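Local coordinates for protein post-proline cleaving enzyme (Rickettsia typhi, PDB 4HVT) that probably hydrolyses oligopeptides on the carboxyl side of proline as a serine-type endopeptidase, combining a beta-propeller domain with an alpha/beta-hydrolase domain, at residues Y84-D89 with I116-L121; G95-T100 with R159-E164; G126-Y131 with G685-E690. All blocks are in the same frame, centred on the assembly; numbering follows the deposited sequence.

Contact 1 of 3, residues Y84-D89 with I116-L121. With EDO (1,2-ethanediol), chain C.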
loop_
_atom_site.group_PDB
_atom_site.type_symbol
_atom_site.label_atom_id
_atom_site.label_comp_id
_atom_site.label_asym_id
_atom_site.label_seq_id
_atom_site.Cartn_x
_atom_site.Cartn_y
_atom_site.Cartn_z
ATOM N N TYR A 84 -21.163 -2.417 2.998
ATOM C CA TYR A 84 -20.287 -3.608 3.096
ATOM C C TYR A 84 -19.050 -3.287 3.923
ATOM O O TYR A 84 -18.467 -2.226 3.798
ATOM C CB TYR A 84 -19.925 -4.119 1.697
ATOM C CG TYR A 84 -21.092 -4.670 0.949
ATOM C CD1 TYR A 84 -22.052 -3.838 0.407
ATOM C CD2 TYR A 84 -21.280 -6.077 0.818
ATOM C CE1 TYR A 84 -23.165 -4.357 -0.239
ATOM C CE2 TYR A 84 -22.406 -6.595 0.188
ATOM C CZ TYR A 84 -23.349 -5.734 -0.339
ATOM O OH TYR A 84 -24.488 -6.233 -0.970
ATOM N N ASN A 85 -18.626 -4.238 4.762
ATOM C CA ASN A 85 -17.552 -4.034 5.720
ATOM C C ASN A 85 -16.789 -5.339 5.859
ATOM O O ASN A 85 -17.378 -6.424 5.745
ATOM C CB ASN A 85 -18.153 -3.570 7.070
ATOM C CG ASN A 85 -17.201 -3.657 8.238
ATOM O OD1 ASN A 85 -17.335 -4.513 9.093
ATOM N ND2 ASN A 85 -16.243 -2.755 8.285
ATOM N N PHE A 86 -15.490 -5.219 6.124
ATOM C CA PHE A 86 -14.690 -6.358 6.469
ATOM C C PHE A 86 -14.186 -6.176 7.889
ATOM O O PHE A 86 -13.511 -5.179 8.178
ATOM C CB PHE A 86 -13.497 -6.570 5.526
ATOM C CG PHE A 86 -12.877 -7.914 5.712
ATOM C CD1 PHE A 86 -13.534 -9.046 5.259
ATOM C CD2 PHE A 86 -11.704 -8.043 6.396
ATOM C CE1 PHE A 86 -13.026 -10.302 5.496
ATOM C CE2 PHE A 86 -11.163 -9.303 6.621
ATOM C CZ PHE A 86 -11.823 -10.427 6.172
ATOM N N TRP A 87 -14.520 -7.132 8.747
ATOM C CA TRP A 87 -14.311 -7.053 10.236
ATOM C C TRP A 87 -13.449 -8.194 10.779
ATOM O O TRP A 87 -13.745 -9.372 10.541
ATOM C CB TRP A 87 -15.663 -7.090 10.958
ATOM C CG TRP A 87 -15.543 -7.036 12.457
ATOM C CD1 TRP A 87 -15.531 -8.098 13.305
ATOM C CD2 TRP A 87 -15.354 -5.863 13.279
ATOM N NE1 TRP A 87 -15.374 -7.667 14.601
ATOM C CE2 TRP A 87 -15.241 -6.310 14.608
ATOM C CE3 TRP A 87 -15.307 -4.481 13.021
ATOM C CZ2 TRP A 87 -15.117 -5.417 15.705
ATOM C CZ3 TRP A 87 -15.171 -3.600 14.104
ATOM C CH2 TRP A 87 -15.054 -4.082 15.415
ATOM N N MET A 88 -12.409 -7.832 11.519
ATOM C CA MET A 88 -11.602 -8.783 12.259
ATOM C C MET A 88 -11.631 -8.452 13.758
ATOM O O MET A 88 -11.605 -7.295 14.145
ATOM C CB MET A 88 -10.131 -8.746 11.815
ATOM C CG MET A 88 -9.901 -9.243 10.400
ATOM S SD MET A 88 -8.215 -8.871 9.824
ATOM C CE MET A 88 -8.543 -7.222 9.286
ATOM N N ASP A 89 -11.607 -9.500 14.569
ATOM C CA ASP A 89 -11.384 -9.332 16.023
ATOM C C ASP A 89 -10.747 -10.566 16.600
ATOM O O ASP A 89 -10.252 -11.403 15.855
ATOM C CB ASP A 89 -12.682 -8.928 16.754
ATOM C CG ASP A 89 -13.795 -9.972 16.656
ATOM O OD1 ASP A 89 -13.541 -11.148 16.344
ATOM O OD2 ASP A 89 -14.980 -9.592 16.882
ATOM N N ILE A 116 -19.511 -13.902 4.416
ATOM C CA ILE A 116 -18.474 -14.906 4.414
ATOM C C ILE A 116 -17.638 -14.789 5.668
ATOM O O ILE A 116 -17.108 -13.718 5.962
ATOM C CB ILE A 116 -17.515 -14.862 3.194
ATOM C CG1 ILE A 116 -18.302 -14.987 1.884
ATOM C CG2 ILE A 116 -16.557 -16.021 3.325
ATOM C CD1 ILE A 116 -17.519 -14.695 0.621
ATOM N N ASP A 117 -17.533 -15.917 6.382
ATOM C CA ASP A 117 -16.662 -16.054 7.554
ATOM C C ASP A 117 -15.374 -16.777 7.119
ATOM O O ASP A 117 -15.363 -18.016 6.898
ATOM C CB ASP A 117 -17.404 -16.824 8.661
ATOM C CG ASP A 117 -16.590 -16.995 9.942
ATOM O OD1 ASP A 117 -15.359 -16.994 9.912
ATOM O OD2 ASP A 117 -17.209 -17.162 11.056
ATOM N N PHE A 118 -14.276 -16.019 7.077
ATOM C CA PHE A 118 -13.003 -16.562 6.580
ATOM C C PHE A 118 -12.323 -17.442 7.609
ATOM O O PHE A 118 -11.510 -18.278 7.260
ATOM C CB PHE A 118 -12.046 -15.457 6.062
ATOM C CG PHE A 118 -12.486 -14.903 4.763
ATOM C CD1 PHE A 118 -13.489 -13.928 4.709
ATOM C CD2 PHE A 118 -12.016 -15.425 3.578
ATOM C CE1 PHE A 118 -13.971 -13.482 3.476
ATOM C CE2 PHE A 118 -12.504 -14.955 2.348
ATOM C CZ PHE A 118 -13.483 -14.005 2.305
ATOM N N ASP A 119 -12.684 -17.281 8.881
ATOM C CA ASP A 119 -12.178 -18.201 9.916
ATOM C C ASP A 119 -12.762 -19.602 9.715
ATOM O O ASP A 119 -12.047 -20.588 9.820
ATOM C CB ASP A 119 -12.501 -17.649 11.283
ATOM C CG ASP A 119 -11.822 -16.328 11.510
ATOM O OD1 ASP A 119 -10.654 -16.327 11.941
ATOM O OD2 ASP A 119 -12.461 -15.287 11.260
ATOM N N LYS A 120 -14.056 -19.675 9.419
ATOM C CA LYS A 120 -14.703 -20.948 9.104
ATOM C C LYS A 120 -14.134 -21.589 7.853
ATOM O O LYS A 120 -13.898 -22.809 7.815
ATOM C CB LYS A 120 -16.197 -20.757 8.903
ATOM C CG LYS A 120 -17.010 -20.833 10.162
ATOM C CD LYS A 120 -18.492 -20.642 9.865
ATOM C CE LYS A 120 -19.262 -20.431 11.156
ATOM N NZ LYS A 120 -20.403 -19.494 10.957
ATOM N N LEU A 121 -13.915 -20.774 6.825
ATOM C CA LEU A 121 -13.322 -21.256 5.592
ATOM C C LEU A 121 -11.952 -21.851 5.837
ATOM O O LEU A 121 -11.602 -22.883 5.263
ATOM C CB LEU A 121 -13.191 -20.111 4.579
ATOM C CG LEU A 121 -14.330 -19.851 3.620
ATOM C CD1 LEU A 121 -13.832 -18.798 2.628
ATOM C CD2 LEU A 121 -14.799 -21.142 2.919
HETATM C C1 EDO C . -12.087 -3.525 11.874
HETATM O O1 EDO C . -11.597 -4.779 11.337
HETATM C C2 EDO C . -12.621 -2.680 10.710
HETATM O O2 EDO C . -13.847 -3.192 10.147
#
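The ring of F86, from strand 82-87 of a four-stranded antiparallel sheet in the N-terminal beta-propeller, meets F118 at the start of helix 118-125, which follows directly on edge strand 113-117. The contact between the segments is wholly apolar: F86 CE1 lies 3.7 Å from F118 CD1, which sits at the edge of the F86 ring and close to its plane. The two rings are inclined at 66° with centroids 5.8 Å apart, an oblique pairing. With CG of F86 anti to the backbone N (chi1 -167°), the ring end reaches F118. One face of F118 takes I116 CG2 from its own segment.

Hydrogen bonds shape each segment separately. D117 is the N-cap of helix 118-125, its OD1 accepting from K120 N at 3.0 Å and more weakly from D119 N. Within 84-89, W87 NE1 donates to D89 OD2 over 3.0 Å, the oxygen lying in the indole plane while the donor stands above the carboxylate plane.

A 1,2-ethanediol molecule, probably from the crystallisation liquor, bonds to N85, F86 and M88. Its O1 accepts from M88 N, while O2 accepts from N85 ND2 at 3.1 Å and donates to F86 O at 2.8 Å.

Contact 2 of 3, residues G95-T100 with R159-E164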
loop_
_atom_site.group_PDB
_atom_site.type_symbol
_atom_site.label_atom_id
_atom_site.label_comp_id
_atom_site.label_asym_id
_atom_site.label_seq_id
_atom_site.Cartn_x
_atom_site.Cartn_y
_atom_site.Cartn_z
ATOM N N GLY A 95 -11.365 -13.044 9.665
ATOM C CA GLY A 95 -12.344 -11.982 9.407
ATOM C C GLY A 95 -13.678 -12.372 8.787
ATOM O O GLY A 95 -13.853 -13.482 8.258
ATOM N N LEU A 96 -14.598 -11.406 8.826
ATOM C CA LEU A 96 -15.950 -11.524 8.354
ATOM C C LEU A 96 -16.195 -10.477 7.290
ATOM O O LEU A 96 -16.027 -9.286 7.535
ATOM C CB LEU A 96 -16.931 -11.211 9.495
ATOM C CG LEU A 96 -16.876 -12.130 10.713
ATOM C CD1 LEU A 96 -17.836 -11.623 11.784
ATOM C CD2 LEU A 96 -17.137 -13.581 10.355
ATOM N N TRP A 97 -16.633 -10.911 6.114
ATOM C CA TRP A 97 -17.213 -10.001 5.144
ATOM C C TRP A 97 -18.724 -9.928 5.389
ATOM O O TRP A 97 -19.409 -10.947 5.478
ATOM C CB TRP A 97 -16.876 -10.452 3.733
ATOM C CG TRP A 97 -17.382 -9.559 2.615
ATOM C CD1 TRP A 97 -17.123 -8.238 2.431
ATOM C CD2 TRP A 97 -18.141 -9.987 1.470
ATOM N NE1 TRP A 97 -17.750 -7.783 1.277
ATOM C CE2 TRP A 97 -18.336 -8.850 0.647
ATOM C CE3 TRP A 97 -18.676 -11.231 1.061
ATOM C CZ2 TRP A 97 -19.080 -8.902 -0.541
ATOM C CZ3 TRP A 97 -19.396 -11.289 -0.108
ATOM C CH2 TRP A 97 -19.572 -10.134 -0.921
ATOM N N ARG A 98 -19.199 -8.700 5.607
ATOM C CA ARG A 98 -20.545 -8.484 6.153
ATOM C C ARG A 98 -21.183 -7.183 5.645
ATOM O O ARG A 98 -20.525 -6.347 4.988
ATOM C CB ARG A 98 -20.509 -8.556 7.680
ATOM C CG ARG A 98 -19.674 -7.500 8.304
ATOM C CD ARG A 98 -19.569 -7.659 9.837
ATOM N NE ARG A 98 -19.038 -6.423 10.309
ATOM C CZ ARG A 98 -18.986 -6.044 11.585
ATOM N NH1 ARG A 98 -19.414 -6.856 12.544
ATOM N NH2 ARG A 98 -18.469 -4.862 11.889
ATOM N N ARG A 99 -22.493 -7.104 5.805
ATOM C CA ARG A 99 -23.224 -5.935 5.340
ATOM C C ARG A 99 -24.389 -5.538 6.240
ATOM O O ARG A 99 -24.947 -6.352 7.001
ATOM C CB ARG A 99 -23.730 -6.142 3.905
ATOM C CG ARG A 99 -24.832 -7.147 3.794
ATOM C CD ARG A 99 -25.338 -7.265 2.372
ATOM N NE ARG A 99 -26.563 -8.031 2.331
ATOM C CZ ARG A 99 -27.377 -8.028 1.283
ATOM N NH1 ARG A 99 -27.042 -7.343 0.211
ATOM N NH2 ARG A 99 -28.498 -8.707 1.318
ATOM N N THR A 100 -24.777 -4.279 6.097
ATOM C CA THR A 100 -25.956 -3.764 6.800
ATOM C C THR A 100 -26.634 -2.688 5.971
ATOM O O THR A 100 -25.991 -1.938 5.201
ATOM C CB THR A 100 -25.585 -3.222 8.200
ATOM O OG1 THR A 100 -26.739 -3.188 9.047
ATOM C CG2 THR A 100 -25.014 -1.851 8.128
ATOM N N ARG A 159 -12.905 -17.324 -5.976
ATOM C CA ARG A 159 -14.008 -18.236 -6.097
ATOM C C ARG A 159 -15.273 -17.435 -6.314
ATOM O O ARG A 159 -15.494 -16.400 -5.647
ATOM C CB ARG A 159 -14.203 -19.060 -4.833
ATOM C CG ARG A 159 -13.076 -19.976 -4.496
ATOM C CD ARG A 159 -13.408 -20.697 -3.202
ATOM N NE ARG A 159 -14.537 -21.602 -3.337
ATOM C CZ ARG A 159 -15.013 -22.343 -2.337
ATOM N NH1 ARG A 159 -14.496 -22.235 -1.113
ATOM N NH2 ARG A 159 -16.027 -23.155 -2.540
ATOM N N GLU A 160 -16.119 -17.894 -7.213
ATOM C CA GLU A 160 -17.405 -17.221 -7.468
ATOM C C GLU A 160 -18.428 -17.511 -6.372
ATOM O O GLU A 160 -18.505 -18.622 -5.873
ATOM C CB GLU A 160 -17.962 -17.714 -8.802
ATOM C CG GLU A 160 -19.108 -16.865 -9.337
ATOM C CD GLU A 160 -19.725 -17.413 -10.596
ATOM O OE1 GLU A 160 -19.269 -18.457 -11.125
ATOM O OE2 GLU A 160 -20.672 -16.781 -11.084
ATOM N N TRP A 161 -19.201 -16.508 -6.000
ATOM C CA TRP A 161 -20.032 -16.559 -4.818
ATOM C C TRP A 161 -21.363 -15.873 -5.116
ATOM O O TRP A 161 -21.415 -14.940 -5.894
ATOM C CB TRP A 161 -19.285 -15.876 -3.658
ATOM C CG TRP A 161 -20.022 -15.874 -2.336
ATOM C CD1 TRP A 161 -19.881 -16.778 -1.325
ATOM C CD2 TRP A 161 -20.871 -14.841 -1.834
ATOM N NE1 TRP A 161 -20.660 -16.411 -0.250
ATOM C CE2 TRP A 161 -21.256 -15.215 -0.525
ATOM C CE3 TRP A 161 -21.349 -13.655 -2.363
ATOM C CZ2 TRP A 161 -22.121 -14.435 0.264
ATOM C CZ3 TRP A 161 -22.238 -12.873 -1.594
ATOM C CH2 TRP A 161 -22.581 -13.266 -0.286
ATOM N N ASP A 162 -22.444 -16.394 -4.550
ATOM C CA ASP A 162 -23.778 -15.883 -4.842
ATOM C C ASP A 162 -24.516 -15.311 -3.591
ATOM O O ASP A 162 -24.693 -15.991 -2.589
ATOM C CB ASP A 162 -24.627 -16.939 -5.481
ATOM C CG ASP A 162 -25.945 -16.372 -6.011
ATOM O OD1 ASP A 162 -26.881 -16.260 -5.196
ATOM O OD2 ASP A 162 -26.057 -16.035 -7.234
ATOM N N LEU A 163 -24.958 -14.081 -3.711
ATOM C CA LEU A 163 -25.584 -13.324 -2.579
ATOM C C LEU A 163 -26.948 -13.867 -2.155
ATOM O O LEU A 163 -27.266 -13.855 -0.945
ATOM C CB LEU A 163 -25.702 -11.841 -2.945
ATOM C CG LEU A 163 -26.327 -10.870 -1.935
ATOM C CD1 LEU A 163 -25.497 -10.889 -0.670
ATOM C CD2 LEU A 163 -26.377 -9.484 -2.550
ATOM N N GLU A 164 -27.733 -14.345 -3.122
ATOM C CA GLU A 164 -29.045 -14.938 -2.802
ATOM C C GLU A 164 -28.856 -16.218 -2.001
ATOM O O GLU A 164 -29.518 -16.423 -0.983
ATOM C CB GLU A 164 -29.856 -15.177 -4.069
ATOM C CG GLU A 164 -31.265 -15.707 -3.858
ATOM C CD GLU A 164 -31.987 -15.870 -5.185
ATOM O OE1 GLU A 164 -32.321 -14.846 -5.834
ATOM O OE2 GLU A 164 -32.197 -17.036 -5.591
#
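W97 points from strand 96-101 straight at W161 on strand 155-162, and the two indoles meet edge-to-face between consecutive antiparallel sheets of the beta-propeller. From CB the side chain of W97 sets off toward the other segment, and CG stands anti to the backbone N (chi1 -178°), which carries the indole outward from its strand. The five-membered ring stays behind, and the far rim of the six-membered ring makes the contact. W97 CZ3 lies over one face of W161, offset toward the rim, 3.6 Å from W161 CZ3. Next to it, W97 CH2 reaches W161 CZ3 at 3.9 Å. The six-membered rings have centroids 5.1 Å apart and planes at 68°, a T-shaped pair in which W97 supplies the edge and W161 the face. W161, likewise extended from its backbone, comes from the opposite direction.

Two residues further along each segment, R99 on its strand and L163 just past the end of strand 155-162 repeat the head-on approach with different chemistry. L163 CD1 sits over the centre of the R99 guanidinium, 3.9 Å from R99 CZ, and L163 CD2 comes within 3.6 Å of R99 NH1. The leucine thus lies over one flat face, while the guanidinium keeps its N-H groups for polar partners: NE forms a salt bridge with E113, and NH1 hydrogen-bonds to Y84 OH.

No hydrogen bond links the segments, so the join rests on side chains alone. Around it, I146 of strand 143-150 touches both tryptophans, I116 of strand 113-117 does the same, and F86 of strand 82-87 packs on W97, placing the indole pair in the apolar layer between the two sheets.

Contact 3 of 3, residues G126-Y131 with G685-E690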
loop_
_atom_site.group_PDB
_atom_site.type_symbol
_atom_site.label_atom_id
_atom_site.label_comp_id
_atom_site.label_asym_id
_atom_site.label_seq_id
_atom_site.Cartn_x
_atom_site.Cartn_y
_atom_site.Cartn_z
ATOM N N GLY A 126 -7.990 -26.090 6.226
ATOM C CA GLY A 126 -6.782 -26.409 6.994
ATOM C C GLY A 126 -5.598 -25.471 6.792
ATOM O O GLY A 126 -4.465 -25.825 7.123
ATOM N N LYS A 127 -5.860 -24.265 6.276
ATOM C CA LYS A 127 -4.825 -23.252 6.033
ATOM C C LYS A 127 -5.492 -21.884 6.170
ATOM O O LYS A 127 -6.701 -21.793 5.986
ATOM C CB LYS A 127 -4.228 -23.413 4.625
ATOM N N LYS A 128 -4.717 -20.860 6.536
ATOM C CA LYS A 128 -5.234 -19.499 6.668
ATOM C C LYS A 128 -5.691 -19.105 5.245
ATOM O O LYS A 128 -4.875 -19.149 4.338
ATOM C CB LYS A 128 -4.140 -18.499 7.094
ATOM C CG LYS A 128 -3.676 -18.418 8.563
ATOM C CD LYS A 128 -3.241 -16.960 8.843
ATOM C CE LYS A 128 -2.083 -16.720 9.817
ATOM N NZ LYS A 128 -1.954 -17.710 10.919
ATOM N N VAL A 129 -6.965 -18.771 5.054
ATOM C CA VAL A 129 -7.485 -18.222 3.779
ATOM C C VAL A 129 -7.804 -16.758 4.051
ATOM O O VAL A 129 -8.652 -16.466 4.847
ATOM C CB VAL A 129 -8.772 -18.955 3.325
ATOM C CG1 VAL A 129 -9.317 -18.336 2.056
ATOM C CG2 VAL A 129 -8.504 -20.434 3.080
ATOM N N ALA A 130 -7.047 -15.863 3.433
ATOM C CA ALA A 130 -7.172 -14.428 3.596
ATOM C C ALA A 130 -8.073 -13.820 2.535
ATOM O O ALA A 130 -7.975 -14.144 1.360
ATOM C CB ALA A 130 -5.791 -13.786 3.523
ATOM N N TYR A 131 -8.977 -12.928 2.957
ATOM C CA TYR A 131 -9.798 -12.126 2.058
ATOM C C TYR A 131 -8.976 -11.073 1.372
ATOM O O TYR A 131 -8.226 -10.316 2.022
ATOM C CB TYR A 131 -10.852 -11.416 2.891
ATOM C CG TYR A 131 -11.664 -10.340 2.212
ATOM C CD1 TYR A 131 -12.644 -10.654 1.307
ATOM C CD2 TYR A 131 -11.435 -8.994 2.488
ATOM C CE1 TYR A 131 -13.406 -9.667 0.688
ATOM C CE2 TYR A 131 -12.213 -8.005 1.914
ATOM C CZ TYR A 131 -13.186 -8.347 1.023
ATOM O OH TYR A 131 -13.934 -7.356 0.447
ATOM N N GLY A 685 1.265 -9.301 9.453
ATOM C CA GLY A 685 0.606 -10.543 9.861
ATOM C C GLY A 685 -0.609 -10.760 8.973
ATOM O O GLY A 685 -1.332 -9.820 8.661
ATOM N N SER A 686 -0.847 -12.009 8.585
ATOM C CA SER A 686 -1.914 -12.311 7.647
ATOM C C SER A 686 -3.228 -12.698 8.353
ATOM O O SER A 686 -4.220 -13.059 7.721
ATOM C CB SER A 686 -1.439 -13.408 6.663
ATOM O OG SER A 686 -1.105 -14.585 7.339
ATOM N N ASP A 687 -3.238 -12.594 9.677
ATOM C CA ASP A 687 -4.491 -12.536 10.392
ATOM C C ASP A 687 -4.311 -11.558 11.544
ATOM O O ASP A 687 -3.206 -11.127 11.833
ATOM C CB ASP A 687 -5.012 -13.924 10.795
ATOM C CG ASP A 687 -4.415 -14.504 12.117
ATOM O OD1 ASP A 687 -3.695 -13.875 12.914
ATOM O OD2 ASP A 687 -4.767 -15.671 12.405
ATOM N N LEU A 688 -5.414 -11.209 12.194
ATOM C CA LEU A 688 -5.334 -10.162 13.198
ATOM C C LEU A 688 -4.496 -10.493 14.424
ATOM O O LEU A 688 -3.900 -9.578 15.022
ATOM C CB LEU A 688 -6.737 -9.734 13.640
ATOM C CG LEU A 688 -6.767 -8.459 14.489
ATOM C CD1 LEU A 688 -6.513 -7.202 13.655
ATOM C CD2 LEU A 688 -8.103 -8.349 15.176
ATOM N N LYS A 689 -4.505 -11.758 14.846
ATOM C CA LYS A 689 -3.751 -12.224 15.993
ATOM C C LYS A 689 -2.268 -12.143 15.734
ATOM O O LYS A 689 -1.516 -11.683 16.586
ATOM C CB LYS A 689 -4.098 -13.688 16.350
ATOM N N GLU A 690 -1.843 -12.573 14.551
ATOM C CA GLU A 690 -0.442 -12.433 14.191
ATOM C C GLU A 690 0.019 -10.980 14.093
ATOM O O GLU A 690 1.133 -10.666 14.546
ATOM C CB GLU A 690 -0.148 -13.120 12.862
ATOM C CG GLU A 690 -0.241 -14.624 12.954
ATOM C CD GLU A 690 0.832 -15.183 13.879
ATOM O OE1 GLU A 690 2.017 -14.853 13.692
ATOM O OE2 GLU A 690 0.494 -15.912 14.821
#
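K128 extends its side chain from the beta-propeller to the loop and first turn of helix 688-706 in the hydrolase domain, a surface contact bridging the two domains. K128 CE lies 3.4 Å from S686 OG and K128 CD 3.5 Å from the same oxygen, so the aliphatic part of the lysine passes the serine hydroxyl. At the tip, K128 NZ forms a long salt bridge of 3.8 Å with D687 OD2, and E690 CG lies 4.1 Å from the same nitrogen. The lysine crosses both acidic side chains at about a right angle.

A second shell positions these partners. D687 is the N-cap of helix 688-706, and its OD1 accepts from E690 N over 2.8 Å in a nearly straight bond (173°), so one carboxylate oxygen holds the helix start while the other faces the lysine. D679 also serves both sides, its OD2 forming a salt bridge with K128 NZ and its backbone O bonding to S686 OG.

Q94, in the loop before strand 96-101, touches K128, A130 and D687, and its NE2 hydrogen-bonds to S686 O. K128 immediately precedes strand 129-136, which pairs antiparallel with strand 143-150, and it meets the N-terminal end of helix 688-706.

Overall arrangement
From the N terminus, strand 82-87 is followed by strand 96-101 and then by strand 113-117 with helix 118-125. Contact 1 closes this loop by joining strand 82-87 to the start of the helix, just past the last strand of the first four-stranded sheet. Contact 2 starts inside the loop, at 95-100, and ends beyond it, at 159-164, so the two cross along the chain; it ties the first sheet to the next one. Contact 3 opens at 126-131, after contact 1 has closed, and also crosses contact 2, because its partner 685-690 lies more than 550 residues on, in the hydrolase domain. Y131 joins all three, packing on F86, F118 and W97, while L688 touches D89.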